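PDB 5GT1: choline binding protein A from Lactobacillus salivarius str. Ren, which probably binds choline-bearing cell-wall polymers and carries, in this piece, a zinc-binding domain of the M23 metallopeptidase family, probably acting on cell-wall peptidoglycan. Local coordinates for residues A[67-72]-A[128-132]; A[72-78]-A[122-128]. All blocks are in the same frame, centred on the assembly; numbering follows the deposited sequence.

Contact 1 of 2, residues A[67-72]-A[128-132]; sequences HPGSAV and IGYRD. With ACT (acetate ion), chain C.
Arg-131 reaches along segment 67-72 and grips its backbone with the edge of its guanidinium. NH2 donates to His-67 O at 2.7 Å, with that oxygen lying in the guanidinium plane, and also to Gly-69 O at 2.9 Å, which is tilted 24° out of it; NH1 adds weak bonds to His-67 O and Phe-62 O. The chain leaves with CG anti to the backbone N (chi1 179°) and bends at chi3 (53°), which turns the guanidinium onto the two carbonyls of the segment. A water takes the NE hydrogen and donates to Gly-69 O and Arg-131 O, and Phe-29 makes a cation-pi contact with the arginine. With an alanine here the carbonyls of His-67 and Gly-69 would lose their charged donor, and the loop before Ala-71 is likely to be freer to move. Just past the strand ends Arg-131 N donates to Ser-70 O (2.9 Å). Within the antiparallel ladder Val-72 N donates to Gly-129 O (2.7 Å) and Ile-128 N to Val-72 O (2.7 Å). On the outer face Tyr-130 lies beside Ser-70, whose OG meets the ring edge at CD1 (3.4 Å), while Ala-71 CB packs against CE1 (3.7 Å). Val-72 points to the other face, against Tyr-104 and Phe-108 of strand 101-108, where the two-stranded ladder 71-73/127-130 lies against the larger antiparallel sheet.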
loop_
_atom_site.group_PDB
_atom_site.type_symbol
_atom_site.label_atom_id
_atom_site.label_comp_id
_atom_site.label_asym_id
_atom_site.label_seq_id
_atom_site.Cartn_x
_atom_site.Cartn_y
_atom_site.Cartn_z
ATOM N N HIS A 67 -1.092 -13.148 4.376
ATOM C CA HIS A 67 -1.887 -12.159 5.129
ATOM C C HIS A 67 -3.335 -12.275 4.757
ATOM O O HIS A 67 -3.866 -11.415 4.032
ATOM C CB HIS A 67 -1.371 -10.734 4.881
ATOM C CG HIS A 67 -0.004 -10.489 5.455
ATOM N ND1 HIS A 67 1.118 -10.990 4.893
ATOM C CD2 HIS A 67 0.391 -9.823 6.603
ATOM C CE1 HIS A 67 2.186 -10.640 5.641
ATOM N NE2 HIS A 67 1.740 -9.925 6.685
ATOM N N PRO A 68 -4.000 -13.349 5.242
ATOM C CA PRO A 68 -5.372 -13.622 4.824
ATOM C C PRO A 68 -6.358 -12.572 5.312
ATOM O O PRO A 68 -6.133 -11.898 6.324
ATOM C CB PRO A 68 -5.679 -15.015 5.435
ATOM C CG PRO A 68 -4.693 -15.179 6.547
ATOM C CD PRO A 68 -3.471 -14.401 6.143
ATOM N N GLY A 69 -7.423 -12.401 4.540
ATOM C CA GLY A 69 -8.489 -11.493 4.907
ATOM C C GLY A 69 -9.152 -10.969 3.654
ATOM O O GLY A 69 -8.614 -11.095 2.565
ATOM N N SER A 70 -10.334 -10.400 3.811
ATOM C CA SER A 70 -11.060 -9.872 2.676
ATOM C C SER A 70 -10.991 -8.352 2.650
ATOM O O SER A 70 -10.480 -7.770 1.687
ATOM C CB SER A 70 -12.512 -10.375 2.700
ATOM O OG SER A 70 -13.189 -9.939 1.530
ATOM N N ALA A 71 -11.486 -7.704 3.702
ATOM C CA ALA A 71 -11.481 -6.247 3.778
ATOM C C ALA A 71 -10.043 -5.729 3.904
ATOM O O ALA A 71 -9.249 -6.248 4.707
ATOM C CB ALA A 71 -12.319 -5.771 4.959
ATOM N N VAL A 72 -9.710 -4.733 3.085
ATOM C CA VAL A 72 -8.426 -4.035 3.170
ATOM C C VAL A 72 -8.629 -2.806 4.055
ATOM O O VAL A 72 -9.393 -1.911 3.699
ATOM C CB VAL A 72 -7.936 -3.586 1.776
ATOM C CG1 VAL A 72 -6.657 -2.746 1.908
ATOM C CG2 VAL A 72 -7.701 -4.807 0.878
ATOM N N ILE A 128 -10.896 0.151 2.802
ATOM C CA ILE A 128 -10.618 0.727 1.476
ATOM C C ILE A 128 -11.419 -0.009 0.396
ATOM O O ILE A 128 -11.956 0.601 -0.553
ATOM C CB ILE A 128 -9.107 0.630 1.137
ATOM C CG1 ILE A 128 -8.268 1.409 2.174
ATOM C CG2 ILE A 128 -8.819 1.100 -0.298
ATOM C CD1 ILE A 128 -8.575 2.887 2.249
ATOM N N GLY A 129 -11.484 -1.323 0.552
ATOM C CA GLY A 129 -12.167 -2.185 -0.386
ATOM C C GLY A 129 -11.872 -3.617 -0.031
ATOM O O GLY A 129 -11.338 -3.892 1.060
ATOM N N TYR A 130 -12.200 -4.529 -0.952
ATOM C CA TYR A 130 -12.103 -5.972 -0.703
ATOM C C TYR A 130 -11.120 -6.605 -1.676
ATOM O O TYR A 130 -11.255 -6.455 -2.883
ATOM C CB TYR A 130 -13.502 -6.623 -0.789
ATOM C CG TYR A 130 -14.363 -6.120 0.334
ATOM C CD1 TYR A 130 -14.435 -6.819 1.527
ATOM C CD2 TYR A 130 -15.026 -4.877 0.237
ATOM C CE1 TYR A 130 -15.177 -6.336 2.600
ATOM C CE2 TYR A 130 -15.772 -4.386 1.307
ATOM C CZ TYR A 130 -15.840 -5.125 2.474
ATOM O OH TYR A 130 -16.568 -4.652 3.532
ATOM N N ARG A 131 -10.117 -7.290 -1.138
ATOM C CA ARG A 131 -9.111 -7.942 -1.972
ATOM C C ARG A 131 -9.703 -9.227 -2.542
ATOM O O ARG A 131 -10.140 -10.102 -1.800
ATOM C CB ARG A 131 -7.838 -8.271 -1.169
ATOM C CG ARG A 131 -6.755 -8.982 -1.976
ATOM C CD ARG A 131 -5.581 -9.424 -1.092
ATOM N NE ARG A 131 -6.014 -10.222 0.066
ATOM C CZ ARG A 131 -5.251 -10.527 1.119
ATOM N NH1 ARG A 131 -3.980 -10.131 1.194
ATOM N NH2 ARG A 131 -5.764 -11.243 2.112
ATOM N N ASP A 132 -9.688 -9.348 -3.855
ATOM C CA ASP A 132 -10.114 -10.599 -4.470
ATOM C C ASP A 132 -9.049 -11.133 -5.422
ATOM O O ASP A 132 -9.322 -12.023 -6.222
ATOM C CB ASP A 132 -11.458 -10.422 -5.186
ATOM C CG ASP A 132 -11.393 -9.413 -6.313
ATOM O OD1 ASP A 132 -12.324 -9.424 -7.153
ATOM O OD2 ASP A 132 -10.431 -8.608 -6.373
HETATM C C ACT C . -10.614 -8.441 7.122
HETATM O O ACT C . -11.113 -7.773 8.060
HETATM O OXT ACT C . -11.288 -9.313 6.533
HETATM C CH3 ACT C . -9.242 -8.165 6.615
HETATM O O HOH W 1 -8.316 -11.817 -0.206
HETATM O O HOH W 2 -12.642 -10.617 -0.746
#

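Contact 2 of 2, residues A[72-78]-A[122-128]; sequences VHAVHSG and INTGDVI
Ala-74 CB fits against Ile-122 CD1 at 3.4 Å, tighter than usual for two carbons, and Ile-128 CD1 approaches the same methyl at 3.9 Å. Ile-122 gets there with CG1 between its backbone N and carbonyl carbon (chi1 67°), which brings CD1 against the alanine methyl. Backbone bonds flank this apolar cluster: Ala-74 N donates to Asp-126 O and Gly-125 N to Ala-74 O, both 2.8 Å, while Gly-78 and Ile-122 form an antiparallel hydrogen-bonded pair. Tyr-104, Val-95 and Val-93 touch Ala-74, Ile-122 and Ile-128 respectively.

The more exposed side is looser. Val-127 CG2 stands over one face of the His-73 ring, 4.1 Å from NE2, their side chains crossing at a slant; His-73 ND1 donates to Pro-28 O. Near the other end Ser-77 OG accepts the Thr-124 N hydrogen at 3.2 Å.

Residues 123-126 form a type II beta turn, closed by Asp-126 N to Asn-123 O and braced by Asp-126 OD2, which takes the Asn-123 N hydrogen from above the carboxylate plane. Gly-125, with positive phi (94°), suits the third position of such a turn, which here joins strand 121-122 to strand 127-130 within the M23 peptidase domain.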
loop_
_atom_site.group_PDB
_atom_site.type_symbol
_atom_site.label_atom_id
_atom_site.label_comp_id
_atom_site.label_asym_id
_atom_site.label_seq_id
_atom_site.Cartn_x
_atom_site.Cartn_y
_atom_site.Cartn_z
ATOM N N VAL A 72 -9.710 -4.733 3.085
ATOM C CA VAL A 72 -8.426 -4.035 3.170
ATOM C C VAL A 72 -8.629 -2.806 4.055
ATOM O O VAL A 72 -9.393 -1.911 3.699
ATOM C CB VAL A 72 -7.936 -3.586 1.776
ATOM C CG1 VAL A 72 -6.657 -2.746 1.908
ATOM C CG2 VAL A 72 -7.701 -4.807 0.878
ATOM N N HIS A 73 -7.946 -2.775 5.201
ATOM C CA HIS A 73 -8.107 -1.696 6.194
ATOM C C HIS A 73 -7.065 -0.631 6.003
ATOM O O HIS A 73 -5.886 -0.944 5.814
ATOM C CB HIS A 73 -7.990 -2.265 7.615
ATOM C CG HIS A 73 -9.149 -3.158 8.012
ATOM N ND1 HIS A 73 -9.217 -4.465 7.660
ATOM C CD2 HIS A 73 -10.303 -2.886 8.734
ATOM C CE1 HIS A 73 -10.361 -5.007 8.144
ATOM N NE2 HIS A 73 -11.030 -4.041 8.797
ATOM N N ALA A 74 -7.476 0.635 6.063
ATOM C CA ALA A 74 -6.560 1.749 5.865
ATOM C C ALA A 74 -5.490 1.699 6.948
ATOM O O ALA A 74 -5.796 1.460 8.132
ATOM C CB ALA A 74 -7.311 3.068 5.918
ATOM N N VAL A 75 -4.243 1.916 6.545
ATOM C CA VAL A 75 -3.102 1.811 7.469
ATOM C C VAL A 75 -2.890 3.119 8.240
ATOM O O VAL A 75 -2.119 3.154 9.206
ATOM C CB VAL A 75 -1.789 1.382 6.760
ATOM C CG1 VAL A 75 -1.981 0.051 6.032
ATOM C CG2 VAL A 75 -1.273 2.458 5.800
ATOM N N HIS A 76 -3.587 4.170 7.808
ATOM C CA HIS A 76 -3.405 5.518 8.339
ATOM C C HIS A 76 -4.524 6.386 7.841
ATOM O O HIS A 76 -5.078 6.131 6.770
ATOM C CB HIS A 76 -2.063 6.081 7.853
ATOM C CG HIS A 76 -1.637 7.357 8.554
ATOM N ND1 HIS A 76 -2.011 8.577 8.121
ATOM C CD2 HIS A 76 -0.842 7.562 9.681
ATOM C CE1 HIS A 76 -1.489 9.531 8.941
ATOM N NE2 HIS A 76 -0.767 8.910 9.895
ATOM N N SER A 77 -4.859 7.430 8.596
ATOM C CA SER A 77 -5.910 8.380 8.197
ATOM C C SER A 77 -5.527 9.233 6.995
ATOM O O SER A 77 -4.358 9.381 6.664
ATOM C CB SER A 77 -6.288 9.277 9.379
ATOM O OG SER A 77 -6.700 8.464 10.483
ATOM N N GLY A 78 -6.517 9.804 6.323
ATOM C CA GLY A 78 -6.212 10.668 5.191
ATOM C C GLY A 78 -7.464 10.955 4.405
ATOM O O GLY A 78 -8.567 10.631 4.845
ATOM N N ILE A 122 -10.975 9.402 5.519
ATOM C CA ILE A 122 -10.883 8.073 6.113
ATOM C C ILE A 122 -9.988 8.041 7.351
ATOM O O ILE A 122 -9.038 8.818 7.470
ATOM C CB ILE A 122 -10.465 6.987 5.099
ATOM C CG1 ILE A 122 -9.032 7.195 4.629
ATOM C CG2 ILE A 122 -11.420 6.919 3.900
ATOM C CD1 ILE A 122 -8.355 5.896 4.274
ATOM N N ASN A 123 -10.339 7.158 8.276
ATOM C CA ASN A 123 -9.589 6.951 9.505
ATOM C C ASN A 123 -8.880 5.620 9.444
ATOM O O ASN A 123 -9.337 4.712 8.759
ATOM C CB ASN A 123 -10.536 6.960 10.705
ATOM C CG ASN A 123 -11.073 8.351 11.009
ATOM O OD1 ASN A 123 -10.352 9.349 10.905
ATOM N ND2 ASN A 123 -12.339 8.422 11.386
ATOM N N THR A 124 -7.760 5.511 10.146
ATOM C CA THR A 124 -7.052 4.242 10.271
ATOM C C THR A 124 -8.062 3.128 10.540
ATOM O O THR A 124 -8.959 3.279 11.393
ATOM C CB THR A 124 -6.032 4.305 11.418
ATOM O OG1 THR A 124 -5.179 5.434 11.216
ATOM C CG2 THR A 124 -5.181 3.042 11.481
ATOM N N GLY A 125 -7.954 2.025 9.802
ATOM C CA GLY A 125 -8.886 0.907 10.017
ATOM C C GLY A 125 -10.116 0.897 9.119
ATOM O O GLY A 125 -10.717 -0.167 8.932
ATOM N N ASP A 126 -10.502 2.053 8.566
ATOM C CA ASP A 126 -11.622 2.123 7.599
ATOM C C ASP A 126 -11.362 1.207 6.383
ATOM O O ASP A 126 -10.231 1.101 5.901
ATOM C CB ASP A 126 -11.871 3.553 7.093
ATOM C CG ASP A 126 -12.513 4.465 8.139
ATOM O OD1 ASP A 126 -12.873 4.002 9.246
ATOM O OD2 ASP A 126 -12.663 5.672 7.845
ATOM N N VAL A 127 -12.411 0.559 5.876
ATOM C CA VAL A 127 -12.222 -0.376 4.767
ATOM C C VAL A 127 -12.033 0.380 3.450
ATOM O O VAL A 127 -12.900 1.169 3.034
ATOM C CB VAL A 127 -13.383 -1.394 4.678
ATOM C CG1 VAL A 127 -13.216 -2.304 3.458
ATOM C CG2 VAL A 127 -13.430 -2.235 5.956
ATOM N N ILE A 128 -10.896 0.151 2.802
ATOM C CA ILE A 128 -10.618 0.727 1.476
ATOM C C ILE A 128 -11.419 -0.009 0.396
ATOM O O ILE A 128 -11.956 0.601 -0.553
ATOM C CB ILE A 128 -9.107 0.630 1.137
ATOM C CG1 ILE A 128 -8.268 1.409 2.174
ATOM C CG2 ILE A 128 -8.819 1.100 -0.298
ATOM C CD1 ILE A 128 -8.575 2.887 2.249
#

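Contacts 1 and 2 follow one pair of chain segments, with contact 2 nested inside the loop that contact 1 closes. They share Val-72 and Ile-128, their centres lie about 12 Å apart, and Ala-71 CB of contact 1 meets Val-127 CG2 of contact 2 at 3.8 Å. Neither supplies a ligand to the zinc site of His-57, Asp-61 and His-137: the side chain of Arg-131 is about 12 Å from the zinc ion and that of Val-72 about 13 Å. Contact 1 runs nearer, since the side chain of His-67 lies about 8 Å from that of Asp-61, whereas contact 2 includes the turn at 123-126.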